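Local coordinates for protein actinorhodin polyketide putative beta-ketoacyl synthase 2 (Streptomyces coelicolor A3, PDB 1TQY) that serves as the chain length factor subunit of the actinorhodin polyketide synthase, a ketosynthase-like protein that probably influences polyketide chain length, at residues D88-D93 and I241-D246; S267-A272 and W400-A405; F303-G308 and V394-R399. All coordinates share one frame; numbering follows the deposited sequence.

Interaction 1: D88-D93 and I241-D246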
loop_
_atom_site.group_PDB
_atom_site.type_symbol
_atom_site.label_atom_id
_atom_site.label_comp_id
_atom_site.label_asym_id
_atom_site.label_seq_id
_atom_site.Cartn_x
_atom_site.Cartn_y
_atom_site.Cartn_z
ATOM N N ASP B 88 14.007 11.046 -10.187
ATOM C CA ASP B 88 15.082 11.274 -11.150
ATOM C C ASP B 88 16.281 11.946 -10.488
ATOM O O ASP B 88 17.424 11.497 -10.650
ATOM C CB ASP B 88 14.579 12.121 -12.322
ATOM C CG ASP B 88 15.657 12.374 -13.359
ATOM O OD1 ASP B 88 16.124 11.398 -13.991
ATOM O OD2 ASP B 88 16.042 13.552 -13.544
ATOM N N TRP B 89 16.020 13.017 -9.737
ATOM C CA TRP B 89 17.074 13.752 -9.025
ATOM C C TRP B 89 17.843 12.871 -8.042
ATOM O O TRP B 89 19.056 13.027 -7.870
ATOM C CB TRP B 89 16.485 14.954 -8.257
ATOM C CG TRP B 89 16.070 16.091 -9.140
ATOM C CD1 TRP B 89 16.431 16.287 -10.443
ATOM C CD2 TRP B 89 15.236 17.206 -8.782
ATOM N NE1 TRP B 89 15.872 17.450 -10.920
ATOM C CE2 TRP B 89 15.134 18.034 -9.925
ATOM C CE3 TRP B 89 14.565 17.583 -7.611
ATOM C CZ2 TRP B 89 14.389 19.222 -9.930
ATOM C CZ3 TRP B 89 13.820 18.767 -7.613
ATOM C CH2 TRP B 89 13.740 19.572 -8.769
ATOM N N ALA B 90 17.135 11.949 -7.397
ATOM C CA ALA B 90 17.759 11.050 -6.430
ATOM C C ALA B 90 18.726 10.084 -7.127
ATOM O O ALA B 90 19.829 9.836 -6.634
ATOM C CB ALA B 90 16.683 10.270 -5.676
ATOM N N LEU B 91 18.303 9.547 -8.271
ATOM C CA LEU B 91 19.134 8.624 -9.036
ATOM C C LEU B 91 20.400 9.291 -9.566
ATOM O O LEU B 91 21.466 8.669 -9.603
ATOM C CB LEU B 91 18.351 8.013 -10.198
ATOM C CG LEU B 91 17.391 6.866 -9.847
ATOM C CD1 LEU B 91 16.565 6.476 -11.074
ATOM C CD2 LEU B 91 18.204 5.668 -9.352
ATOM N N GLN B 92 20.314 10.548 -9.988
ATOM C CA GLN B 92 21.530 11.185 -10.474
ATOM C C GLN B 92 22.377 11.749 -9.336
ATOM O O GLN B 92 23.575 11.965 -9.502
ATOM C CB GLN B 92 21.215 12.259 -11.520
ATOM C CG GLN B 92 20.351 13.384 -11.064
ATOM C CD GLN B 92 19.889 14.256 -12.231
ATOM O OE1 GLN B 92 20.203 15.453 -12.300
ATOM N NE2 GLN B 92 19.142 13.658 -13.156
ATOM N N ASP B 93 21.763 11.965 -8.174
ATOM C CA ASP B 93 22.499 12.470 -7.014
ATOM C C ASP B 93 23.434 11.343 -6.568
ATOM O O ASP B 93 24.550 11.577 -6.091
ATOM C CB ASP B 93 21.533 12.809 -5.873
ATOM C CG ASP B 93 22.246 13.305 -4.621
ATOM O OD1 ASP B 93 21.750 13.009 -3.513
ATOM O OD2 ASP B 93 23.286 13.995 -4.728
ATOM N N ILE B 241 12.384 11.293 -2.317
ATOM C CA ILE B 241 12.617 9.956 -2.818
ATOM C C ILE B 241 14.102 9.773 -2.585
ATOM O O ILE B 241 14.884 10.706 -2.771
ATOM C CB ILE B 241 12.300 9.859 -4.320
ATOM C CG1 ILE B 241 10.786 10.027 -4.550
ATOM C CG2 ILE B 241 12.785 8.530 -4.870
ATOM C CD1 ILE B 241 9.912 8.904 -3.979
ATOM N N LEU B 242 14.502 8.598 -2.129
ATOM C CA LEU B 242 15.917 8.362 -1.920
ATOM C C LEU B 242 16.335 7.023 -2.474
ATOM O O LEU B 242 15.513 6.128 -2.658
ATOM C CB LEU B 242 16.305 8.466 -0.439
ATOM C CG LEU B 242 15.304 8.459 0.717
ATOM C CD1 LEU B 242 16.109 8.552 2.017
ATOM C CD2 LEU B 242 14.327 9.645 0.617
ATOM N N VAL B 243 17.624 6.906 -2.759
ATOM C CA VAL B 243 18.180 5.686 -3.314
ATOM C C VAL B 243 18.916 4.940 -2.214
ATOM O O VAL B 243 19.860 5.454 -1.626
ATOM C CB VAL B 243 19.150 6.018 -4.478
ATOM C CG1 VAL B 243 19.814 4.753 -4.993
ATOM C CG2 VAL B 243 18.382 6.707 -5.597
ATOM N N LEU B 244 18.452 3.738 -1.909
ATOM C CA LEU B 244 19.100 2.942 -0.893
ATOM C C LEU B 244 19.726 1.772 -1.615
ATOM O O LEU B 244 19.191 1.296 -2.620
ATOM C CB LEU B 244 18.095 2.416 0.131
ATOM C CG LEU B 244 16.960 3.298 0.630
ATOM C CD1 LEU B 244 16.473 2.729 1.945
ATOM C CD2 LEU B 244 17.405 4.737 0.797
ATOM N N GLU B 245 20.865 1.312 -1.110
ATOM C CA GLU B 245 21.511 0.173 -1.716
ATOM C C GLU B 245 22.498 -0.520 -0.807
ATOM O O GLU B 245 22.956 0.038 0.190
ATOM C CB GLU B 245 22.165 0.567 -3.043
ATOM C CG GLU B 245 23.137 1.720 -2.991
ATOM C CD GLU B 245 23.485 2.245 -4.392
ATOM O OE1 GLU B 245 23.772 1.420 -5.297
ATOM O OE2 GLU B 245 23.492 3.480 -4.587
ATOM N N ASP B 246 22.765 -1.773 -1.156
ATOM C CA ASP B 246 23.681 -2.641 -0.440
ATOM C C ASP B 246 25.058 -1.997 -0.398
ATOM O O ASP B 246 25.563 -1.514 -1.414
ATOM C CB ASP B 246 23.737 -3.998 -1.157
ATOM C CG ASP B 246 24.635 -4.996 -0.462
ATOM O OD1 ASP B 246 25.865 -4.772 -0.403
ATOM O OD2 ASP B 246 24.098 -6.012 0.023
#

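Interaction 2: S267-A272 and W400-A405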
loop_
_atom_site.group_PDB
_atom_site.type_symbol
_atom_site.label_atom_id
_atom_site.label_comp_id
_atom_site.label_asym_id
_atom_site.label_seq_id
_atom_site.Cartn_x
_atom_site.Cartn_y
_atom_site.Cartn_z
ATOM N N SER B 267 7.892 -0.812 13.204
ATOM C CA SER B 267 6.514 -0.344 13.091
ATOM C C SER B 267 5.657 -1.027 14.148
ATOM O O SER B 267 5.744 -2.241 14.328
ATOM C CB SER B 267 5.920 -0.690 11.718
ATOM O OG SER B 267 6.617 -0.048 10.670
ATOM N N THR B 268 4.845 -0.251 14.859
ATOM C CA THR B 268 3.939 -0.817 15.861
ATOM C C THR B 268 2.586 -0.176 15.610
ATOM O O THR B 268 2.471 0.725 14.780
ATOM C CB THR B 268 4.359 -0.504 17.326
ATOM O OG1 THR B 268 4.315 0.909 17.549
ATOM C CG2 THR B 268 5.763 -1.033 17.630
ATOM N N PHE B 269 1.556 -0.652 16.298
ATOM C CA PHE B 269 0.219 -0.098 16.127
ATOM C C PHE B 269 -0.424 0.075 17.503
ATOM O O PHE B 269 -0.394 -0.843 18.315
ATOM C CB PHE B 269 -0.638 -1.028 15.261
ATOM C CG PHE B 269 -1.929 -0.405 14.812
ATOM C CD1 PHE B 269 -1.921 0.689 13.952
ATOM C CD2 PHE B 269 -3.148 -0.877 15.276
ATOM C CE1 PHE B 269 -3.114 1.310 13.557
ATOM C CE2 PHE B 269 -4.355 -0.267 14.891
ATOM C CZ PHE B 269 -4.335 0.828 14.030
ATOM N N ASP B 270 -0.998 1.243 17.769
ATOM C CA ASP B 270 -1.615 1.490 19.075
ATOM C C ASP B 270 -2.851 0.633 19.321
ATOM O O ASP B 270 -3.504 0.187 18.381
ATOM C CB ASP B 270 -2.034 2.959 19.220
ATOM C CG ASP B 270 -0.860 3.921 19.196
ATOM O OD1 ASP B 270 0.291 3.499 19.423
ATOM O OD2 ASP B 270 -1.098 5.119 18.965
ATOM N N PRO B 271 -3.178 0.372 20.601
ATOM C CA PRO B 271 -4.364 -0.427 20.911
ATOM C C PRO B 271 -5.623 0.358 20.544
ATOM O O PRO B 271 -5.636 1.599 20.543
ATOM C CB PRO B 271 -4.255 -0.654 22.419
ATOM C CG PRO B 271 -3.500 0.544 22.882
ATOM C CD PRO B 271 -2.415 0.648 21.826
ATOM N N ALA B 272 -6.679 -0.383 20.244
ATOM C CA ALA B 272 -7.958 0.194 19.862
ATOM C C ALA B 272 -8.390 1.335 20.779
ATOM O O ALA B 272 -8.027 1.374 21.952
ATOM C CB ALA B 272 -9.018 -0.889 19.858
ATOM N N TRP B 400 -4.941 7.020 13.399
ATOM C CA TRP B 400 -5.538 5.767 13.870
ATOM C C TRP B 400 -4.562 4.877 14.639
ATOM O O TRP B 400 -4.902 3.749 14.991
ATOM C CB TRP B 400 -6.199 4.977 12.724
ATOM C CG TRP B 400 -7.438 5.644 12.228
ATOM C CD1 TRP B 400 -7.724 5.983 10.936
ATOM C CD2 TRP B 400 -8.523 6.146 13.025
ATOM N NE1 TRP B 400 -8.913 6.675 10.883
ATOM C CE2 TRP B 400 -9.424 6.791 12.148
ATOM C CE3 TRP B 400 -8.818 6.120 14.398
ATOM C CZ2 TRP B 400 -10.601 7.405 12.593
ATOM C CZ3 TRP B 400 -9.995 6.731 14.846
ATOM C CH2 TRP B 400 -10.869 7.368 13.944
ATOM N N GLY B 401 -3.349 5.371 14.883
ATOM C CA GLY B 401 -2.403 4.608 15.682
ATOM C C GLY B 401 -1.119 4.056 15.097
ATOM O O GLY B 401 -0.391 3.357 15.803
ATOM N N PHE B 402 -0.826 4.346 13.834
ATOM C CA PHE B 402 0.396 3.842 13.209
ATOM C C PHE B 402 1.657 4.525 13.739
ATOM O O PHE B 402 1.745 5.755 13.767
ATOM C CB PHE B 402 0.336 4.027 11.686
ATOM C CG PHE B 402 -0.805 3.309 11.021
ATOM C CD1 PHE B 402 -2.047 3.918 10.881
ATOM C CD2 PHE B 402 -0.611 2.051 10.459
ATOM C CE1 PHE B 402 -3.082 3.281 10.182
ATOM C CE2 PHE B 402 -1.635 1.404 9.759
ATOM C CZ PHE B 402 -2.870 2.022 9.618
ATOM N N ASN B 403 2.624 3.712 14.155
ATOM C CA ASN B 403 3.893 4.198 14.680
ATOM C C ASN B 403 5.041 3.698 13.836
ATOM O O ASN B 403 5.039 2.550 13.397
ATOM C CB ASN B 403 4.112 3.707 16.108
ATOM C CG ASN B 403 3.073 4.219 17.049
ATOM O OD1 ASN B 403 2.909 5.421 17.202
ATOM N ND2 ASN B 403 2.347 3.311 17.677
ATOM N N SER B 404 6.030 4.555 13.627
ATOM C CA SER B 404 7.173 4.168 12.833
ATOM C C SER B 404 8.422 4.889 13.310
ATOM O O SER B 404 8.418 6.104 13.528
ATOM C CB SER B 404 6.894 4.486 11.363
ATOM O OG SER B 404 7.911 3.978 10.538
ATOM N N ALA B 405 9.493 4.125 13.480
ATOM C CA ALA B 405 10.753 4.677 13.939
ATOM C C ALA B 405 11.897 4.187 13.061
ATOM O O ALA B 405 11.880 3.055 12.577
ATOM C CB ALA B 405 10.993 4.286 15.385
HETATM O O HOH W 1 -5.273 2.111 17.077
HETATM O O HOH W 2 0.745 6.795 18.463
#

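Interaction 3: F303-G308 and V394-R399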
loop_
_atom_site.group_PDB
_atom_site.type_symbol
_atom_site.label_atom_id
_atom_site.label_comp_id
_atom_site.label_asym_id
_atom_site.label_seq_id
_atom_site.Cartn_x
_atom_site.Cartn_y
_atom_site.Cartn_z
ATOM N N PHE B 303 14.313 13.308 15.591
ATOM C CA PHE B 303 13.449 14.053 14.687
ATOM C C PHE B 303 12.052 13.546 14.980
ATOM O O PHE B 303 11.629 12.519 14.459
ATOM C CB PHE B 303 13.821 13.782 13.232
ATOM C CG PHE B 303 14.971 14.597 12.759
ATOM C CD1 PHE B 303 16.247 14.359 13.247
ATOM C CD2 PHE B 303 14.773 15.642 11.862
ATOM C CE1 PHE B 303 17.316 15.157 12.854
ATOM C CE2 PHE B 303 15.836 16.448 11.462
ATOM C CZ PHE B 303 17.110 16.207 11.958
ATOM N N ALA B 304 11.352 14.279 15.837
ATOM C CA ALA B 304 10.005 13.932 16.282
ATOM C C ALA B 304 8.927 14.035 15.213
ATOM O O ALA B 304 9.046 14.814 14.266
ATOM C CB ALA B 304 9.635 14.816 17.472
ATOM N N ASP B 305 7.867 13.253 15.379
ATOM C CA ASP B 305 6.766 13.276 14.435
ATOM C C ASP B 305 6.187 14.701 14.385
ATOM O O ASP B 305 5.827 15.193 13.314
ATOM C CB ASP B 305 5.704 12.248 14.859
ATOM C CG ASP B 305 4.445 12.308 14.008
ATOM O OD1 ASP B 305 4.508 12.010 12.792
ATOM O OD2 ASP B 305 3.392 12.648 14.575
ATOM N N GLY B 306 6.119 15.369 15.537
ATOM C CA GLY B 306 5.616 16.735 15.581
ATOM C C GLY B 306 4.194 16.898 15.097
ATOM O O GLY B 306 3.933 17.591 14.107
ATOM N N ALA B 307 3.260 16.276 15.808
ATOM C CA ALA B 307 1.846 16.325 15.435
ATOM C C ALA B 307 1.223 17.719 15.380
ATOM O O ALA B 307 0.342 17.971 14.556
ATOM C CB ALA B 307 1.042 15.441 16.378
ATOM N N GLY B 308 1.663 18.621 16.255
ATOM C CA GLY B 308 1.099 19.959 16.247
ATOM C C GLY B 308 -0.273 20.006 16.899
ATOM O O GLY B 308 -0.910 21.059 16.954
ATOM N N VAL B 394 14.426 8.967 13.816
ATOM C CA VAL B 394 13.352 9.651 13.097
ATOM C C VAL B 394 12.050 8.941 13.453
ATOM O O VAL B 394 11.978 7.713 13.433
ATOM C CB VAL B 394 13.571 9.608 11.558
ATOM C CG1 VAL B 394 12.406 10.298 10.834
ATOM C CG2 VAL B 394 14.883 10.313 11.204
ATOM N N LEU B 395 11.028 9.723 13.785
ATOM C CA LEU B 395 9.726 9.193 14.191
ATOM C C LEU B 395 8.584 9.678 13.307
ATOM O O LEU B 395 8.596 10.812 12.835
ATOM C CB LEU B 395 9.434 9.633 15.624
ATOM C CG LEU B 395 10.488 9.232 16.650
ATOM C CD1 LEU B 395 10.081 9.707 18.030
ATOM C CD2 LEU B 395 10.640 7.723 16.617
ATOM N N ALA B 396 7.583 8.833 13.107
ATOM C CA ALA B 396 6.436 9.235 12.307
ATOM C C ALA B 396 5.222 8.479 12.794
ATOM O O ALA B 396 5.329 7.319 13.166
ATOM C CB ALA B 396 6.674 8.924 10.831
ATOM N N ARG B 397 4.070 9.138 12.842
ATOM C CA ARG B 397 2.868 8.428 13.253
ATOM C C ARG B 397 1.824 8.633 12.196
ATOM O O ARG B 397 1.841 9.623 11.475
ATOM C CB ARG B 397 2.311 8.942 14.577
ATOM C CG ARG B 397 3.278 8.878 15.718
ATOM C CD ARG B 397 3.388 10.249 16.342
ATOM N NE ARG B 397 2.561 10.344 17.525
ATOM C CZ ARG B 397 2.342 11.458 18.217
ATOM N NH1 ARG B 397 2.878 12.620 17.855
ATOM N NH2 ARG B 397 1.592 11.381 19.298
ATOM N N GLY B 398 0.915 7.679 12.105
ATOM C CA GLY B 398 -0.152 7.789 11.140
ATOM C C GLY B 398 -1.464 7.754 11.886
ATOM O O GLY B 398 -1.597 7.070 12.899
ATOM N N ARG B 399 -2.431 8.510 11.383
ATOM C CA ARG B 399 -3.756 8.578 11.968
ATOM C C ARG B 399 -4.307 7.176 12.236
ATOM O O ARG B 399 -4.171 6.279 11.404
ATOM C CB ARG B 399 -4.679 9.325 11.010
ATOM C CG ARG B 399 -6.134 9.356 11.414
ATOM C CD ARG B 399 -6.931 9.989 10.301
ATOM N NE ARG B 399 -8.351 10.085 10.610
ATOM C CZ ARG B 399 -8.899 11.056 11.327
ATOM N NH1 ARG B 399 -8.147 12.027 11.819
ATOM N NH2 ARG B 399 -10.205 11.056 11.537
HETATM O O HOH W 3 3.740 15.173 18.165
#

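Interaction 1: D88-D93 and I241-D246
Ala90, near the end of a helix, lies over Ile241 and Val243, two residues of a strand whose side chains share one face of the sheet. Its methyl does most of the touching: CB of Ala90 comes within 3.4 Å of the carbonyl O of Ile241 and reaches 3.9 Å from CG2 of Val243, so it sits over the strand backbone as much as against its side chains. With a methyl between the two backbones, the axes of segments 88-93 and 241-246 approach to 7.2 Å, inclined by 38°.

Val243 answers from the strand with a single branch. CG1 is anti to the backbone N (chi1 176°), which leaves CG2 to face the helix, where it meets the carbonyl O of Ala90 at 3.6 Å. The same methyl also receives Leu91, whose CD2 approaches Val243 CG2 to 3.9 Å, the two side chains crossing at about a right angle. Ile241 takes a smaller share: its CG2 touches Ala90 CB at 4.3 Å, while the longer branch leads off elsewhere. The side chains thus meet through carbon alone, their methyls also lying against backbone carbonyls, and every touching residue is buried.

The strand 238-246 runs antiparallel between strands 11-20 and 189-196, and Leu91, Ile241 and Val243 all extend onto side chains of the latter. Leu244 points to the other face and packs on helix 171-185, so helices 78-93 and 171-185 sandwich this sheet, in keeping with the layered thiolase-like fold.

Interaction 2: S267-A272 and W400-A405
Asn403 and Thr268 pair through both backbone and side chain. Asn403 N gives a hydrogen bond to Thr268 O at 3.1 Å, and Thr268 N returns one to Asn403 O at 3.2 Å, making a hydrogen-bonded antiparallel pair. Asp270 N donates to Gly401 O at 3.0 Å.

Both polar ends of the Asn403 amide are used. CG lies beside its own backbone N (chi1 -62°), putting ND2 between Thr268 OG1 and Asp270 OD1. Asp270 OD1, 2.7 Å from Asn403 ND2, lies in the amide plane, while ND2 comes to it from above the carboxylate plane; the bond to Thr268 OG1 is more bent. Asn403 OD1 takes a water that also donates to Asp270 OD2. Thr268 OG1 and Asp270 OD1 have further bonds to O and N of Gly280. On the opposite face, Ser267 and Ser404 both bond Asp174, and a T-shaped stack sets Phe269 CE1 over the Phe402 ring centre, 3.7 Å above its plane.

The partner chain bonds the Phe269 backbone and, through an acidic side chain, Trp400 NE1. Gly401 and Phe402, both facing Gly398, form a G1 beta bulge in the hairpin 391-398/402-410, which strand 260-269 extends antiparallel at this subunit interface.

Interaction 3: F303-G308 and V394-R399
Asp305 grips Arg397 at two points, one on the backbone and one on the side chain. With CG anti to its own N (chi1 174°), Asp305 puts OD1 beside the strand backbone, where it accepts a hydrogen bond from Arg397 N at 2.9 Å. The amide arrives from above the carboxylate, far out of its plane. OD2 turns to the side chain instead, and its bond to Arg397 NH1, part of a salt bridge, is weak at 3.3 Å.

Arg397 leaves the strand with CG beside its backbone N, then bends at chi2 (126°) and again at chi3. The folded chain brings CD to 3.0 Å from Asp305 OD2 and sets the guanidinium across the carboxylate, their planes 81° apart. NH1 also passes 3.7 Å from the Ala307 methyl. A water at the guanidinium edge accepts from Ala307 N and, weakly, from NH1, while NH2 is held by Leu312 O.

Before this charged cluster the chains pair in parallel: Leu395 N donates to Phe303 O at 2.9 Å, and CB of Phe303 touches CG2 of Val394 at 4.2 Å. Past Phe303 the regular pairing lapses, and the Asp305 carboxylate meets the strand amide where a parallel partner's carbonyl would be expected. Arg340 pairs with OD1 and Arg397 weakly with OD2, so these two probably offset most of the acid's charge, with Glu316 a weak, distant competitor for Arg397.

How the interactions relate
Interactions 2 and 3 meet directly, their centres about 11 Å apart, because strands 391-398 and 402-410 follow one another and lie side by side: Ser404 O and Ala396 N, 2.9 Å apart, probably hydrogen-bond, and Ala405 packs on Leu395. Interaction 1 stands apart, its centre about 28 Å from that of interaction 2 and 24 Å from that of interaction 3, across the chain's centre from the latter. Chemistry follows place. The helix-on-sheet contact is buried and apolar; the antiparallel pair 267-272/400-405, partly buried at the partner chain, uses amides, hydroxyls, aromatic rings and waters; the loop on the parallel strand is buried yet charged, with a carboxylate as its hub.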